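Local coordinates for protein positive phenol-degradative gene regulator (PDB 5FRY) that senses phenols through this N-terminal domain and activates transcription of phenol-degradation genes, probably as an ATP-dependent enhancer-binding protein, at residues Lys52-Val55 with Asp56-Met60; Ile40-Thr44 with Ala45-Ala49. All coordinates share one frame; numbering follows the deposited sequence.

Contact 1. Residues Lys52-Val55 with Asp56-Met60; sequences KELV and DTLGM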
ATOM      1  N   LYS A  52       3.183 -13.254  -0.479  1.00 42.45           N
ATOM      2  CA  LYS A  52       3.198 -14.675  -0.765  1.00 43.42           C
ATOM      3  C   LYS A  52       4.073 -15.015  -1.964  1.00 44.02           C
ATOM      4  O   LYS A  52       4.878 -15.945  -1.910  1.00 46.75           O
ATOM      5  CB  LYS A  52       1.782 -15.170  -1.009  1.00 44.28           C
ATOM      6  CG  LYS A  52       1.739 -16.633  -1.374  1.00 45.49           C
ATOM      7  CD  LYS A  52       0.679 -17.350  -0.578  1.00 48.05           C
ATOM      8  CE  LYS A  52       0.608 -18.813  -0.969  1.00 51.12           C
ATOM      9  NZ  LYS A  52      -0.775 -19.336  -0.752  1.00 47.34           N
ATOM     10  N   GLU A  53       3.917 -14.261  -3.049  1.00 45.15           N
ATOM     11  CA  GLU A  53       4.743 -14.463  -4.233  1.00 39.44           C
ATOM     12  C   GLU A  53       6.216 -14.165  -3.975  1.00 44.96           C
ATOM     13  O   GLU A  53       7.087 -14.864  -4.493  1.00 47.84           O
ATOM     14  CB  GLU A  53       4.238 -13.601  -5.396  1.00 31.55           C
ATOM     15  CG  GLU A  53       2.867 -14.016  -5.929  1.00 40.33           C
ATOM     16  CD  GLU A  53       2.670 -13.626  -7.382  1.00 39.47           C
ATOM     17  OE1 GLU A  53       3.575 -13.904  -8.201  1.00 42.46           O
ATOM     18  OE2 GLU A  53       1.616 -13.034  -7.711  1.00 42.33           O
ATOM     19  N   LEU A  54       6.503 -13.133  -3.186  1.00 44.52           N
ATOM     20  CA  LEU A  54       7.890 -12.799  -2.890  1.00 44.31           C
ATOM     21  C   LEU A  54       8.554 -13.858  -2.013  1.00 47.29           C
ATOM     22  O   LEU A  54       9.735 -14.147  -2.185  1.00 46.88           O
ATOM     23  CB  LEU A  54       7.997 -11.424  -2.222  1.00 45.57           C
ATOM     24  CG  LEU A  54       7.751 -10.237  -3.146  1.00 39.32           C
ATOM     25  CD1 LEU A  54       8.048  -8.955  -2.418  1.00 37.39           C
ATOM     26  CD2 LEU A  54       8.575 -10.333  -4.427  1.00 40.85           C
ATOM     27  N   VAL A  55       7.809 -14.437  -1.079  1.00 45.19           N
ATOM     28  CA  VAL A  55       8.379 -15.476  -0.225  1.00 49.47           C
ATOM     29  C   VAL A  55       8.615 -16.731  -1.052  1.00 49.93           C
ATOM     30  O   VAL A  55       9.749 -17.199  -1.189  1.00 49.08           O
ATOM     31  CB  VAL A  55       7.471 -15.810   0.977  1.00 45.76           C
ATOM     32  CG1 VAL A  55       8.000 -17.030   1.722  1.00 47.66           C
ATOM     33  CG2 VAL A  55       7.353 -14.609   1.912  1.00 46.62           C
ATOM     34  N   ASP A  56       7.526 -17.245  -1.618  1.00 48.53           N
ATOM     35  CA  ASP A  56       7.534 -18.420  -2.486  1.00 52.78           C
ATOM     36  C   ASP A  56       8.632 -18.422  -3.548  1.00 54.30           C
ATOM     37  O   ASP A  56       9.150 -19.485  -3.896  1.00 55.22           O
ATOM     38  CB  ASP A  56       6.170 -18.566  -3.176  1.00 45.05           C
ATOM     39  CG  ASP A  56       5.079 -19.038  -2.229  1.00 54.78           C
ATOM     40  OD1 ASP A  56       5.410 -19.706  -1.224  1.00 53.42           O
ATOM     41  OD2 ASP A  56       3.887 -18.746  -2.490  1.00 55.93           O
ATOM     42  N   THR A  57       8.997 -17.257  -4.077  1.00 52.46           N
ATOM     43  CA  THR A  57      10.022 -17.249  -5.124  1.00 45.38           C
ATOM     44  C   THR A  57      11.372 -16.692  -4.665  1.00 52.24           C
ATOM     45  O   THR A  57      12.411 -17.047  -5.228  1.00 50.79           O
ATOM     46  CB  THR A  57       9.570 -16.453  -6.366  1.00 50.40           C
ATOM     47  OG1 THR A  57       8.398 -17.047  -6.930  1.00 47.56           O
ATOM     48  CG2 THR A  57      10.677 -16.391  -7.409  1.00 47.98           C
ATOM     49  N   LEU A  58      11.370 -15.825  -3.658  1.00 48.50           N
ATOM     50  CA  LEU A  58      12.622 -15.244  -3.178  1.00 50.72           C
ATOM     51  C   LEU A  58      13.053 -15.848  -1.843  1.00 51.67           C
ATOM     52  O   LEU A  58      14.212 -15.734  -1.453  1.00 57.16           O
ATOM     53  CB  LEU A  58      12.505 -13.723  -3.029  1.00 53.89           C
ATOM     54  CG  LEU A  58      11.944 -12.865  -4.169  1.00 51.94           C
ATOM     55  CD1 LEU A  58      11.726 -11.426  -3.705  1.00 46.40           C
ATOM     56  CD2 LEU A  58      12.843 -12.897  -5.390  1.00 51.61           C
ATOM     57  N   GLY A  59      12.111 -16.466  -1.135  1.00 49.41           N
ATOM     58  CA  GLY A  59      12.393 -17.031   0.173  1.00 48.87           C
ATOM     59  C   GLY A  59      12.060 -16.073   1.297  1.00 50.67           C
ATOM     60  O   GLY A  59      12.098 -14.859   1.111  1.00 51.36           O
ATOM     61  N   MET A  60      11.754 -16.624   2.466  1.00 51.52           N
ATOM     62  CA  MET A  60      11.317 -15.850   3.626  1.00 51.29           C
ATOM     63  C   MET A  60      12.244 -14.682   3.964  1.00 53.72           C
ATOM     64  O   MET A  60      11.792 -13.545   4.129  1.00 51.24           O
ATOM     65  CB  MET A  60      11.195 -16.773   4.841  1.00 50.37           C
ATOM     66  CG  MET A  60      10.439 -16.177   6.015  1.00 50.17           C
ATOM     67  SD  MET A  60       8.655 -16.167   5.748  1.00 59.12           S
ATOM     68  CE  MET A  60       8.197 -17.773   6.409  1.00 52.67           C
TER
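Leu54 and Leu58, one helical turn apart, lie side by side and point the same way at the C-terminal end of helix 44-58. Their methyls press together closely, Leu54 CD2 standing 3.4 Å from Leu58 CD1, tighter than carbons usually pack. Both leucines have CG beside the backbone N (chi1 -73° and -50°), which turns the two branched ends to the same flank of the helix. Against that flank come Leu66 of helix 60-84 and, from the second subunit, the same two leucines, so this last turn forms part of the dimer interface. Beneath the side chains run the i to i+4 bonds of the helix: Asp56 N reaches Lys52 O at 3.0 Å, and Leu58 N reaches Leu54 O at 2.8 Å. Lys52 and Asp56 meet elsewhere on this end of the helix, where Met142 of helix 134-143 also packs on the lysine. The lysine passes its carbons across the carboxylate, CG lying 3.2 Å from Asp56 OD2, while NZ stays 5.0 Å from that oxygen, too far for a salt bridge. The carboxylate of Glu53 forms a salt bridge through OE2 with NE of Arg69 of the second subunit. Gly59 ends the helix with a positive phi of 94° and also serves as N-cap of the next one. Beyond it the bent side chain of Met60 brings SD to 4.2 Å from Val55 CG1.

Contact 2. Residues Ile40-Thr44 with Ala45-Ala49; sequences ILLHT and AALGA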
ATOM      1  N   ILE A  40      -1.458   6.194  -1.060  1.00 24.40           N
ATOM      2  CA  ILE A  40      -2.602   5.463  -1.598  1.00 23.45           C
ATOM      3  C   ILE A  40      -3.224   4.616  -0.515  1.00 27.00           C
ATOM      4  O   ILE A  40      -2.555   4.278   0.483  1.00 28.68           O
ATOM      5  CB  ILE A  40      -2.258   4.535  -2.791  1.00 24.61           C
ATOM      6  CG1 ILE A  40      -1.198   3.503  -2.409  1.00 26.67           C
ATOM      7  CG2 ILE A  40      -1.788   5.349  -3.992  1.00 30.27           C
ATOM      8  CD1 ILE A  40      -1.071   2.439  -3.463  1.00 23.94           C
ATOM      9  N   LEU A  41      -4.507   4.296  -0.701  1.00 21.08           N
ATOM     10  CA  LEU A  41      -5.164   3.252   0.106  1.00 25.36           C
ATOM     11  C   LEU A  41      -4.978   1.932  -0.603  1.00 26.96           C
ATOM     12  O   LEU A  41      -5.371   1.798  -1.765  1.00 25.19           O
ATOM     13  CB  LEU A  41      -6.656   3.536   0.288  1.00 29.22           C
ATOM     14  CG  LEU A  41      -7.072   4.691   1.202  1.00 27.10           C
ATOM     15  CD1 LEU A  41      -8.482   5.163   0.834  1.00 31.38           C
ATOM     16  CD2 LEU A  41      -6.990   4.307   2.665  1.00 29.73           C
ATOM     17  N   LEU A  42      -4.404   0.953   0.084  1.00 23.62           N
ATOM     18  CA  LEU A  42      -4.110  -0.328  -0.544  1.00 26.91           C
ATOM     19  C   LEU A  42      -4.725  -1.454   0.265  1.00 28.48           C
ATOM     20  O   LEU A  42      -4.618  -1.443   1.461  1.00 24.32           O
ATOM     21  CB  LEU A  42      -2.592  -0.528  -0.670  1.00 28.28           C
ATOM     22  CG  LEU A  42      -2.142  -1.781  -1.409  1.00 25.35           C
ATOM     23  CD1 LEU A  42      -2.620  -1.753  -2.844  1.00 28.95           C
ATOM     24  CD2 LEU A  42      -0.608  -1.870  -1.360  1.00 32.33           C
ATOM     25  N   HIS A  43      -5.386  -2.406  -0.399  1.00 27.47           N
ATOM     26  CA  HIS A  43      -6.024  -3.537   0.291  1.00 25.65           C
ATOM     27  C   HIS A  43      -4.969  -4.401   0.986  1.00 26.88           C
ATOM     28  O   HIS A  43      -3.984  -4.791   0.374  1.00 27.17           O
ATOM     29  CB  HIS A  43      -6.816  -4.378  -0.708  1.00 30.55           C
ATOM     30  CG  HIS A  43      -7.774  -3.580  -1.542  1.00 26.45           C
ATOM     31  ND1 HIS A  43      -7.356  -2.734  -2.545  1.00 30.05           N
ATOM     32  CD2 HIS A  43      -9.124  -3.473  -1.500  1.00 30.60           C
ATOM     33  CE1 HIS A  43      -8.401  -2.152  -3.096  1.00 30.16           C
ATOM     34  NE2 HIS A  43      -9.489  -2.582  -2.477  1.00 30.25           N
ATOM     35  N   THR A  44      -5.138  -4.672   2.268  1.00 29.68           N
ATOM     36  CA  THR A  44      -4.140  -5.487   2.943  1.00 28.44           C
ATOM     37  C   THR A  44      -4.055  -6.847   2.268  1.00 30.34           C
ATOM     38  O   THR A  44      -3.009  -7.457   2.253  1.00 34.32           O
ATOM     39  CB  THR A  44      -4.458  -5.661   4.422  1.00 30.95           C
ATOM     40  OG1 THR A  44      -5.700  -6.369   4.553  1.00 33.67           O
ATOM     41  CG2 THR A  44      -4.572  -4.302   5.097  1.00 31.76           C
ATOM     42  N   ALA A  45      -5.154  -7.298   1.652  1.00 28.57           N
ATOM     43  CA  ALA A  45      -5.150  -8.596   0.987  1.00 33.06           C
ATOM     44  C   ALA A  45      -4.342  -8.562  -0.306  1.00 37.58           C
ATOM     45  O   ALA A  45      -3.757  -9.571  -0.719  1.00 33.06           O
ATOM     46  CB  ALA A  45      -6.572  -9.057   0.715  1.00 33.85           C
ATOM     47  N   ALA A  46      -4.286  -7.393  -0.937  1.00 28.31           N
ATOM     48  CA  ALA A  46      -3.408  -7.200  -2.083  1.00 34.83           C
ATOM     49  C   ALA A  46      -1.931  -7.256  -1.660  1.00 35.40           C
ATOM     50  O   ALA A  46      -1.079  -7.806  -2.365  1.00 36.81           O
ATOM     51  CB  ALA A  46      -3.718  -5.879  -2.755  1.00 35.81           C
ATOM     52  N   LEU A  47      -1.619  -6.678  -0.513  1.00 36.07           N
ATOM     53  CA  LEU A  47      -0.245  -6.721  -0.034  1.00 33.49           C
ATOM     54  C   LEU A  47       0.126  -8.161   0.327  1.00 33.11           C
ATOM     55  O   LEU A  47       1.241  -8.612   0.056  1.00 34.83           O
ATOM     56  CB  LEU A  47      -0.050  -5.796   1.164  1.00 37.26           C
ATOM     57  CG  LEU A  47       0.773  -4.534   0.870  1.00 39.76           C
ATOM     58  CD1 LEU A  47       1.019  -3.730   2.128  1.00 37.73           C
ATOM     59  CD2 LEU A  47       2.080  -4.878   0.186  1.00 35.24           C
ATOM     60  N   GLY A  48      -0.815  -8.872   0.943  1.00 34.57           N
ATOM     61  CA  GLY A  48      -0.597 -10.265   1.303  1.00 38.83           C
ATOM     62  C   GLY A  48      -0.255 -11.099   0.081  1.00 37.48           C
ATOM     63  O   GLY A  48       0.669 -11.922   0.113  1.00 37.13           O
ATOM     64  N   ALA A  49      -0.996 -10.882  -1.002  1.00 40.77           N
ATOM     65  CA  ALA A  49      -0.758 -11.603  -2.257  1.00 40.28           C
ATOM     66  C   ALA A  49       0.685 -11.419  -2.727  1.00 40.53           C
ATOM     67  O   ALA A  49       1.395 -12.396  -2.994  1.00 36.92           O
ATOM     68  CB  ALA A  49      -1.731 -11.142  -3.334  1.00 36.71           C
TER
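Leu42 reaches forward from near the end of its strand to meet the first turn of the helix that follows. Its CB points toward that turn, and CG, set opposite the backbone N (chi1 -175°), carries the two methyls onward. CD2 comes to 3.7 Å from Leu47 CG, the two side chains crossing at about a right angle, whereas CD1 lies more loosely over Ala46 CB at 4.3 Å. This is a strand-to-helix junction: strand 37-43 passes directly into helix 44-58, the short segments inclined at 67°, with His43 at the N-cap position. The backbone carbonyl of His43 is shared by two amides of the first turn. Leu47 N bonds to it at 3.2 Å, and Ala46 N adds a weak, bent bond at 2.9 Å. One residue on, Gly48 N bonds to Thr44 O at 2.9 Å. The imidazole of His43 leads away from the helix, and its CB alone stays close, 4.0 Å from Ala46 CB. Its NE2 is hydrogen-bonded to Asp78 OD1 of the second subunit; separately, a strand of that subunit pairs antiparallel with residues 40-43, so the sheet continues across the dimer. Thr44 holds OG1 between its backbone N and carbonyl carbon (chi1 63°), where the hydroxyl bonds to the backbone oxygen of Arg38 of the second subunit; on the same chain, Phe134 and Val138 of helix 134-143 pack against Thr44.

In the fold
Helix 44-58 and the strand that leads into it illustrate how one run of chain can line a dimer interface. Contact 2 comes first in the chain and forms the helix's start, where strand 37-43 feeds into it; contact 1 follows and forms its end, where the chain turns into helix 60-84. Their centres are about 16 Å apart, and although they follow closely on one helix, the two do not otherwise touch. Both belong to the aromatic-catabolism activator family region, on the same side of the chain's centre. Both also meet the second subunit: contact 2 by strand pairing of residues 40-43 and by polar bonds, contact 1 by leucine packing and the bond from Glu53 to Arg69 of that subunit.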